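Local atomic coordinates of apical membrane antigen 1 (Babesia divergens, PDB entry 4APM), a protein that probably takes part in forming the moving junction through which the parasite invades host cells, here represented by its three-domain ectodomain fragment. Residues A[317-322]-A[351-356]; A[136-141]-A[146-151]. All coordinates share one frame; numbering follows the deposited sequence.

Contact 1 of 2, residues A[317-322]-A[351-356]; sequences ANYDSN and PLEQDA
Y319, near the end of strand 316-320, and S321, just past it, share one partner across the contact: the carboxylate of E353. The strand is an inner one of a four-stranded antiparallel sheet that carries helix 249-257 on one side. This helix-on-sheet architecture is consistent with a PAN-like module, here fastened by the C252-C326 disulfide between the helix and strand 325-329. Early in the segment, A317 bonds through its backbone to M345 of the neighbouring strand and rests its methyl on M256 of the helix.

Two residues on, the CB of Y319 points toward the 351-356 segment. Its CG is anti to the backbone N (chi1 175°), which carries the ring out from the strand, past T246 and M345, to E353. OE2 of E353 lies at the ring edge, near its plane and 3.6 Å from CE2 of Y319. The ring and carboxylate planes are 34° apart, and the two side chains cross at about a right angle. Because the oxygen meets the C-H rim rather than the pi face, a weak electrostatic attraction is plausible, although no hydrogen bond spans the segments.

D320 ends the strand with an Asx turn: its OD1 accepts from N322 N at 2.8 Å and also from T323 N. Within this turn, the backbone N of S321 sits over one face of the Y319 ring, offset toward its rim. OG of S321 bonds to the carbonyl oxygen of G341, while its CB is the atom nearest E353.

E353 starts the short 3-10 turn 353-355. Beyond CG its chain is extended (chi2 178°), bridging backbones whose closest CA atoms, those of S321 and E353, are 9.3 Å apart. E353 also touches F343 and A249, and its OE2 stops 4.0 Å from CB of S321.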
ATOM      1  N   ALA A 317      -2.421  -7.199   3.914  1.00 23.52           N
ATOM      2  CA  ALA A 317      -3.620  -8.015   4.140  1.00 24.55           C
ATOM      3  C   ALA A 317      -3.744  -9.096   3.075  1.00 25.89           C
ATOM      4  O   ALA A 317      -3.276  -8.924   1.938  1.00 23.14           O
ATOM      5  CB  ALA A 317      -4.877  -7.146   4.154  1.00 22.98           C
ATOM      6  N   ASN A 318      -4.352 -10.214   3.466  1.00 26.56           N
ATOM      7  CA  ASN A 318      -4.714 -11.284   2.544  1.00 24.82           C
ATOM      8  C   ASN A 318      -6.190 -11.277   2.352  1.00 26.29           C
ATOM      9  O   ASN A 318      -6.943 -11.410   3.307  1.00 26.03           O
ATOM     10  CB  ASN A 318      -4.346 -12.625   3.135  1.00 26.86           C
ATOM     11  CG  ASN A 318      -2.915 -12.676   3.573  1.00 27.43           C
ATOM     12  OD1 ASN A 318      -2.616 -12.397   4.731  1.00 36.24           O
ATOM     13  ND2 ASN A 318      -2.011 -12.941   2.637  1.00 26.46           N
ATOM     14  N   TYR A 319      -6.609 -11.092   1.114  1.00 27.51           N
ATOM     15  CA  TYR A 319      -8.003 -11.111   0.796  1.00 25.97           C
ATOM     16  C   TYR A 319      -8.315 -12.372   0.012  1.00 26.94           C
ATOM     17  O   TYR A 319      -7.804 -12.567  -1.087  1.00 28.24           O
ATOM     18  CB  TYR A 319      -8.389  -9.892  -0.016  1.00 26.36           C
ATOM     19  CG  TYR A 319      -9.811  -9.964  -0.459  1.00 29.38           C
ATOM     20  CD1 TYR A 319     -10.845 -10.021   0.478  1.00 31.41           C
ATOM     21  CD2 TYR A 319     -10.123 -10.129  -1.806  1.00 27.82           C
ATOM     22  CE1 TYR A 319     -12.173 -10.102   0.069  1.00 33.98           C
ATOM     23  CE2 TYR A 319     -11.428 -10.230  -2.222  1.00 31.65           C
ATOM     24  CZ  TYR A 319     -12.444 -10.227  -1.288  1.00 33.72           C
ATOM     25  OH  TYR A 319     -13.725 -10.368  -1.720  1.00 37.50           O
ATOM     26  N   ASP A 320      -9.151 -13.225   0.587  1.00 28.39           N
ATOM     27  CA  ASP A 320      -9.565 -14.449  -0.080  1.00 29.96           C
ATOM     28  C   ASP A 320     -10.826 -14.157  -0.872  1.00 31.69           C
ATOM     29  O   ASP A 320     -11.891 -13.963  -0.292  1.00 32.59           O
ATOM     30  CB  ASP A 320      -9.848 -15.548   0.941  1.00 30.31           C
ATOM     31  CG  ASP A 320     -10.107 -16.896   0.281  1.00 37.83           C
ATOM     32  OD1 ASP A 320     -10.809 -16.938  -0.768  1.00 39.25           O
ATOM     33  OD2 ASP A 320      -9.589 -17.904   0.790  1.00 40.37           O
ATOM     34  N   SER A 321     -10.711 -14.076  -2.191  1.00 30.47           N
ATOM     35  CA  SER A 321     -11.875 -13.708  -2.995  1.00 36.47           C
ATOM     36  C   SER A 321     -12.949 -14.795  -3.070  1.00 34.20           C
ATOM     37  O   SER A 321     -14.061 -14.503  -3.444  1.00 35.84           O
ATOM     38  CB  SER A 321     -11.462 -13.261  -4.405  1.00 37.69           C
ATOM     39  OG  SER A 321     -10.748 -14.299  -5.047  1.00 39.40           O
ATOM     40  N   ASN A 322     -12.630 -16.028  -2.664  1.00 38.73           N
ATOM     41  CA  ASN A 322     -13.638 -17.105  -2.581  1.00 35.08           C
ATOM     42  C   ASN A 322     -14.504 -17.054  -1.336  1.00 38.06           C
ATOM     43  O   ASN A 322     -15.659 -17.457  -1.376  1.00 40.14           O
ATOM     44  CB  ASN A 322     -12.994 -18.497  -2.681  1.00 35.92           C
ATOM     45  CG  ASN A 322     -12.067 -18.629  -3.878  1.00 45.68           C
ATOM     46  OD1 ASN A 322     -10.923 -19.068  -3.748  1.00 44.68           O
ATOM     47  ND2 ASN A 322     -12.547 -18.217  -5.049  1.00 47.41           N
ATOM     48  N   PRO A 351      -6.025  -0.615  -4.085  1.00 21.16           N
ATOM     49  CA  PRO A 351      -7.120  -1.385  -3.457  1.00 21.66           C
ATOM     50  C   PRO A 351      -7.912  -2.331  -4.404  1.00 25.88           C
ATOM     51  O   PRO A 351      -8.838  -3.023  -3.945  1.00 29.89           O
ATOM     52  CB  PRO A 351      -8.067  -0.275  -2.963  1.00 20.82           C
ATOM     53  CG  PRO A 351      -7.879   0.838  -3.966  1.00 19.60           C
ATOM     54  CD  PRO A 351      -6.390   0.810  -4.291  1.00 19.89           C
ATOM     55  N   LEU A 352      -7.601  -2.324  -5.706  1.00 28.92           N
ATOM     56  CA  LEU A 352      -8.449  -2.990  -6.741  1.00 28.90           C
ATOM     57  C   LEU A 352      -7.868  -4.308  -7.161  1.00 27.53           C
ATOM     58  O   LEU A 352      -6.709  -4.356  -7.593  1.00 28.68           O
ATOM     59  CB  LEU A 352      -8.534  -2.135  -8.009  1.00 25.86           C
ATOM     60  CG  LEU A 352      -9.087  -0.736  -7.891  1.00 29.71           C
ATOM     61  CD1 LEU A 352      -9.282  -0.126  -9.288  1.00 27.35           C
ATOM     62  CD2 LEU A 352     -10.388  -0.792  -7.090  1.00 26.74           C
ATOM     63  N   GLU A 353      -8.688  -5.355  -7.156  1.00 29.35           N
ATOM     64  CA  GLU A 353      -8.282  -6.626  -7.783  1.00 34.76           C
ATOM     65  C   GLU A 353      -7.810  -6.401  -9.192  1.00 32.57           C
ATOM     66  O   GLU A 353      -6.907  -7.094  -9.654  1.00 39.72           O
ATOM     67  CB  GLU A 353      -9.431  -7.642  -7.844  1.00 35.74           C
ATOM     68  CG  GLU A 353      -9.666  -8.438  -6.576  1.00 38.11           C
ATOM     69  CD  GLU A 353     -10.845  -9.385  -6.725  1.00 39.66           C
ATOM     70  OE1 GLU A 353     -11.019  -9.938  -7.834  1.00 42.92           O
ATOM     71  OE2 GLU A 353     -11.649  -9.500  -5.775  1.00 41.22           O
ATOM     72  N   GLN A 354      -8.459  -5.490  -9.906  1.00 33.53           N
ATOM     73  CA  GLN A 354      -8.109  -5.274 -11.321  1.00 38.94           C
ATOM     74  C   GLN A 354      -6.632  -4.965 -11.489  1.00 36.38           C
ATOM     75  O   GLN A 354      -6.129  -5.008 -12.603  1.00 36.63           O
ATOM     76  CB  GLN A 354      -8.837  -4.071 -11.921  1.00 40.76           C
ATOM     77  CG  GLN A 354     -10.317  -3.962 -11.717  1.00 47.01           C
ATOM     78  CD  GLN A 354     -10.774  -2.551 -12.034  1.00 56.89           C
ATOM     79  OE1 GLN A 354     -10.006  -1.749 -12.589  1.00 65.11           O
ATOM     80  NE2 GLN A 354     -12.001  -2.223 -11.661  1.00 61.23           N
ATOM     81  N   ASP A 355      -6.003  -4.413 -10.453  1.00 32.16           N
ATOM     82  CA  ASP A 355      -4.666  -3.858 -10.635  1.00 28.52           C
ATOM     83  C   ASP A 355      -3.623  -4.842 -10.241  1.00 29.53           C
ATOM     84  O   ASP A 355      -2.438  -4.520 -10.174  1.00 32.71           O
ATOM     85  CB  ASP A 355      -4.485  -2.598  -9.844  1.00 27.63           C
ATOM     86  CG  ASP A 355      -5.208  -1.450 -10.434  1.00 30.74           C
ATOM     87  OD1 ASP A 355      -5.520  -1.489 -11.650  1.00 38.06           O
ATOM     88  OD2 ASP A 355      -5.436  -0.480  -9.699  1.00 28.75           O
ATOM     89  N   ALA A 356      -4.051  -6.058  -9.978  1.00 29.35           N
ATOM     90  CA  ALA A 356      -3.119  -7.058  -9.535  1.00 31.65           C
ATOM     91  C   ALA A 356      -2.067  -7.488 -10.574  1.00 31.76           C
ATOM     92  O   ALA A 356      -2.231  -7.376 -11.786  1.00 30.33           O
ATOM     93  CB  ALA A 356      -3.850  -8.259  -8.964  1.00 32.11           C
TER

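Contact 2 of 2, residues A[136-141]-A[146-151]; sequences IIPASD and YRYPFV
R147 bends at its second torsion (chi2 -65°), which swings its guanidinium back alongside I137. The isoleucine sets CG1 beside its own backbone N (chi1 -52°), and this atom lies 3.6 Å above one guanidinium face, offset toward the rim. The two side chains thus run side by side, pointing the same way.

Polar bonds hold the flat group in place. NH1 of R147 donates to the carbonyl O of Y146 at 2.8 Å, from above the carbonyl plane, and also to T144 O, while NE binds G134 O. Nearer the backbone, CD of R147 approaches I136 O to 3.4 Å.

P138, which opens a type I turn ending at D141, packs against Y146, R147 and Y148, ahead of the strand. Its CD lies 3.4 Å from Y146 O, and its CG meets the edge of the Y146 ring, 3.9 Å from CD1. I136 adds an apolar touch, CG2 to Y148 CD2. No direct hydrogen bond crosses the segments, but a water spans them, donating to I136 O and accepting from Y148 N at 2.7 Å.

The contact pinches together the two ends of the loop joining helix 125-134 to strand 150-153. Y148 packs edge-to-face with F82, Y146 touches E37 of strand 35-39, and F150 rests on C129, A130 and A133 of the helix, tying it to the five-stranded sheet.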
ATOM      1  N   ILE A 136       9.083  23.403  -4.790  1.00 33.97           N
ATOM      2  CA  ILE A 136       8.207  24.529  -4.410  1.00 34.42           C
ATOM      3  C   ILE A 136       8.573  24.882  -2.984  1.00 38.41           C
ATOM      4  O   ILE A 136       8.400  24.058  -2.072  1.00 35.42           O
ATOM      5  CB  ILE A 136       6.706  24.148  -4.449  1.00 35.80           C
ATOM      6  CG1 ILE A 136       6.187  24.092  -5.885  1.00 35.56           C
ATOM      7  CG2 ILE A 136       5.867  25.112  -3.621  1.00 32.34           C
ATOM      8  CD1 ILE A 136       5.022  23.155  -6.048  1.00 34.11           C
ATOM      9  N   ILE A 137       9.195  26.048  -2.807  1.00 40.94           N
ATOM     10  CA  ILE A 137       9.688  26.437  -1.487  1.00 44.62           C
ATOM     11  C   ILE A 137       8.783  27.452  -0.823  1.00 44.78           C
ATOM     12  O   ILE A 137       8.396  28.436  -1.450  1.00 49.08           O
ATOM     13  CB  ILE A 137      11.105  27.000  -1.556  1.00 47.42           C
ATOM     14  CG1 ILE A 137      12.019  26.024  -2.299  1.00 47.24           C
ATOM     15  CG2 ILE A 137      11.631  27.271  -0.153  1.00 46.91           C
ATOM     16  CD1 ILE A 137      13.233  26.690  -2.912  1.00 46.72           C
ATOM     17  N   PRO A 138       8.452  27.224   0.459  1.00 43.33           N
ATOM     18  CA  PRO A 138       7.607  28.149   1.228  1.00 45.73           C
ATOM     19  C   PRO A 138       8.126  29.593   1.214  1.00 45.11           C
ATOM     20  O   PRO A 138       9.295  29.832   1.520  1.00 48.72           O
ATOM     21  CB  PRO A 138       7.662  27.585   2.660  1.00 47.41           C
ATOM     22  CG  PRO A 138       8.125  26.181   2.515  1.00 50.11           C
ATOM     23  CD  PRO A 138       9.004  26.148   1.297  1.00 46.78           C
ATOM     24  N   ALA A 139       7.241  30.539   0.892  1.00 52.39           N
ATOM     25  CA  ALA A 139       7.572  31.971   0.819  1.00 54.73           C
ATOM     26  C   ALA A 139       8.204  32.496   2.102  1.00 54.56           C
ATOM     27  O   ALA A 139       9.224  33.184   2.066  1.00 56.35           O
ATOM     28  CB  ALA A 139       6.325  32.781   0.482  1.00 55.78           C
ATOM     29  N   SER A 140       7.613  32.138   3.235  1.00 57.41           N
ATOM     30  CA  SER A 140       8.015  32.694   4.524  1.00 60.98           C
ATOM     31  C   SER A 140       9.479  32.444   4.868  1.00 62.49           C
ATOM     32  O   SER A 140      10.048  33.143   5.709  1.00 64.25           O
ATOM     33  CB  SER A 140       7.120  32.168   5.639  1.00 59.71           C
ATOM     34  OG  SER A 140       7.369  30.796   5.867  1.00 65.84           O
ATOM     35  N   ASP A 141      10.089  31.458   4.219  1.00 54.98           N
ATOM     36  CA  ASP A 141      11.488  31.156   4.466  1.00 54.74           C
ATOM     37  C   ASP A 141      12.084  30.397   3.302  1.00 61.06           C
ATOM     38  O   ASP A 141      11.760  29.229   3.073  1.00 57.99           O
ATOM     39  CB  ASP A 141      11.660  30.361   5.759  1.00 52.51           C
ATOM     40  CG  ASP A 141      13.097  29.956   6.005  1.00 52.35           C
ATOM     41  OD1 ASP A 141      13.970  30.353   5.204  1.00 51.52           O
ATOM     42  OD2 ASP A 141      13.358  29.256   7.007  1.00 52.23           O
ATOM     43  N   TYR A 146      11.548  22.409   4.217  1.00 38.89           N
ATOM     44  CA  TYR A 146      10.130  22.065   4.310  1.00 35.16           C
ATOM     45  C   TYR A 146       9.485  21.980   2.922  1.00 34.29           C
ATOM     46  O   TYR A 146       9.687  22.858   2.078  1.00 35.42           O
ATOM     47  CB  TYR A 146       9.380  23.076   5.186  1.00 33.94           C
ATOM     48  CG  TYR A 146       7.936  22.701   5.443  1.00 30.56           C
ATOM     49  CD1 TYR A 146       6.955  23.044   4.550  1.00 30.27           C
ATOM     50  CD2 TYR A 146       7.581  21.935   6.547  1.00 31.61           C
ATOM     51  CE1 TYR A 146       5.643  22.677   4.764  1.00 35.89           C
ATOM     52  CE2 TYR A 146       6.277  21.556   6.768  1.00 31.07           C
ATOM     53  CZ  TYR A 146       5.317  21.925   5.869  1.00 34.61           C
ATOM     54  OH  TYR A 146       4.010  21.552   6.063  1.00 42.98           O
ATOM     55  N   ARG A 147       8.714  20.918   2.694  1.00 30.01           N
ATOM     56  CA  ARG A 147       8.027  20.726   1.412  1.00 30.73           C
ATOM     57  C   ARG A 147       6.607  20.225   1.628  1.00 28.35           C
ATOM     58  O   ARG A 147       6.324  19.566   2.614  1.00 29.47           O
ATOM     59  CB  ARG A 147       8.798  19.762   0.507  1.00 28.59           C
ATOM     60  CG  ARG A 147      10.201  20.231   0.093  1.00 28.79           C
ATOM     61  CD  ARG A 147      10.177  21.480  -0.783  1.00 29.99           C
ATOM     62  NE  ARG A 147      11.532  21.815  -1.207  1.00 28.49           N
ATOM     63  CZ  ARG A 147      12.332  22.685  -0.575  1.00 32.69           C
ATOM     64  NH1 ARG A 147      11.905  23.376   0.482  1.00 26.78           N
ATOM     65  NH2 ARG A 147      13.569  22.867  -1.004  1.00 33.18           N
ATOM     66  N   TYR A 148       5.704  20.585   0.724  1.00 29.01           N
ATOM     67  CA  TYR A 148       4.291  20.229   0.866  1.00 28.65           C
ATOM     68  C   TYR A 148       4.069  18.833   0.263  1.00 28.90           C
ATOM     69  O   TYR A 148       4.873  18.390  -0.569  1.00 24.92           O
ATOM     70  CB  TYR A 148       3.439  21.249   0.122  1.00 32.40           C
ATOM     71  CG  TYR A 148       3.508  22.654   0.667  1.00 36.32           C
ATOM     72  CD1 TYR A 148       2.711  23.033   1.735  1.00 39.72           C
ATOM     73  CD2 TYR A 148       4.316  23.626   0.068  1.00 40.30           C
ATOM     74  CE1 TYR A 148       2.735  24.319   2.222  1.00 42.11           C
ATOM     75  CE2 TYR A 148       4.370  24.916   0.566  1.00 40.54           C
ATOM     76  CZ  TYR A 148       3.566  25.252   1.644  1.00 45.06           C
ATOM     77  OH  TYR A 148       3.561  26.524   2.147  1.00 49.65           O
ATOM     78  N   PRO A 149       2.959  18.153   0.641  1.00 26.38           N
ATOM     79  CA  PRO A 149       2.607  16.920  -0.067  1.00 25.16           C
ATOM     80  C   PRO A 149       1.999  17.195  -1.455  1.00 26.15           C
ATOM     81  O   PRO A 149       1.580  18.325  -1.747  1.00 24.66           O
ATOM     82  CB  PRO A 149       1.580  16.258   0.847  1.00 24.37           C
ATOM     83  CG  PRO A 149       1.138  17.303   1.826  1.00 27.79           C
ATOM     84  CD  PRO A 149       1.908  18.572   1.586  1.00 26.95           C
ATOM     85  N   PHE A 150       1.987  16.171  -2.304  1.00 24.39           N
ATOM     86  CA  PHE A 150       1.266  16.204  -3.571  1.00 23.26           C
ATOM     87  C   PHE A 150       0.174  15.107  -3.629  1.00 23.48           C
ATOM     88  O   PHE A 150       0.182  14.165  -2.850  1.00 26.56           O
ATOM     89  CB  PHE A 150       2.252  16.017  -4.710  1.00 22.94           C
ATOM     90  CG  PHE A 150       2.726  14.593  -4.867  1.00 25.13           C
ATOM     91  CD1 PHE A 150       3.837  14.137  -4.161  1.00 23.21           C
ATOM     92  CD2 PHE A 150       2.028  13.691  -5.689  1.00 24.75           C
ATOM     93  CE1 PHE A 150       4.280  12.840  -4.300  1.00 23.13           C
ATOM     94  CE2 PHE A 150       2.453  12.381  -5.807  1.00 25.36           C
ATOM     95  CZ  PHE A 150       3.587  11.959  -5.119  1.00 28.10           C
ATOM     96  N   VAL A 151      -0.776  15.240  -4.545  1.00 25.47           N
ATOM     97  CA  VAL A 151      -1.658  14.134  -4.894  1.00 21.23           C
ATOM     98  C   VAL A 151      -1.666  14.133  -6.393  1.00 21.32           C
ATOM     99  O   VAL A 151      -1.869  15.180  -6.999  1.00 22.46           O
ATOM    100  CB  VAL A 151      -3.088  14.391  -4.398  1.00 23.85           C
ATOM    101  CG1 VAL A 151      -4.014  13.255  -4.849  1.00 21.65           C
ATOM    102  CG2 VAL A 151      -3.115  14.558  -2.868  1.00 20.77           C
TER
HETATM  103  O   HOH W   1       6.663  21.796  -1.533  1.00 29.35           O

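Along the chain the two contacts come in series, with contact 2 complete well before contact 1 begins. Their centres are about 36 Å apart on opposite sides of the chain's centre, and their nearest atoms remain about 13 Å from one another. They share no sheet: contact 2 leads into the five-stranded antiparallel sheet through strand 150-153, whereas contact 1 includes strand 316-320, an inner strand of the four-stranded sheet. Each lies in a separate helix-and-sheet unit of the same family region, contact 2 beside helix 125-134 and contact 1 beside helix 249-257. Such a division is consistent with the first two, PAN-like domains of AMA1 ectodomains.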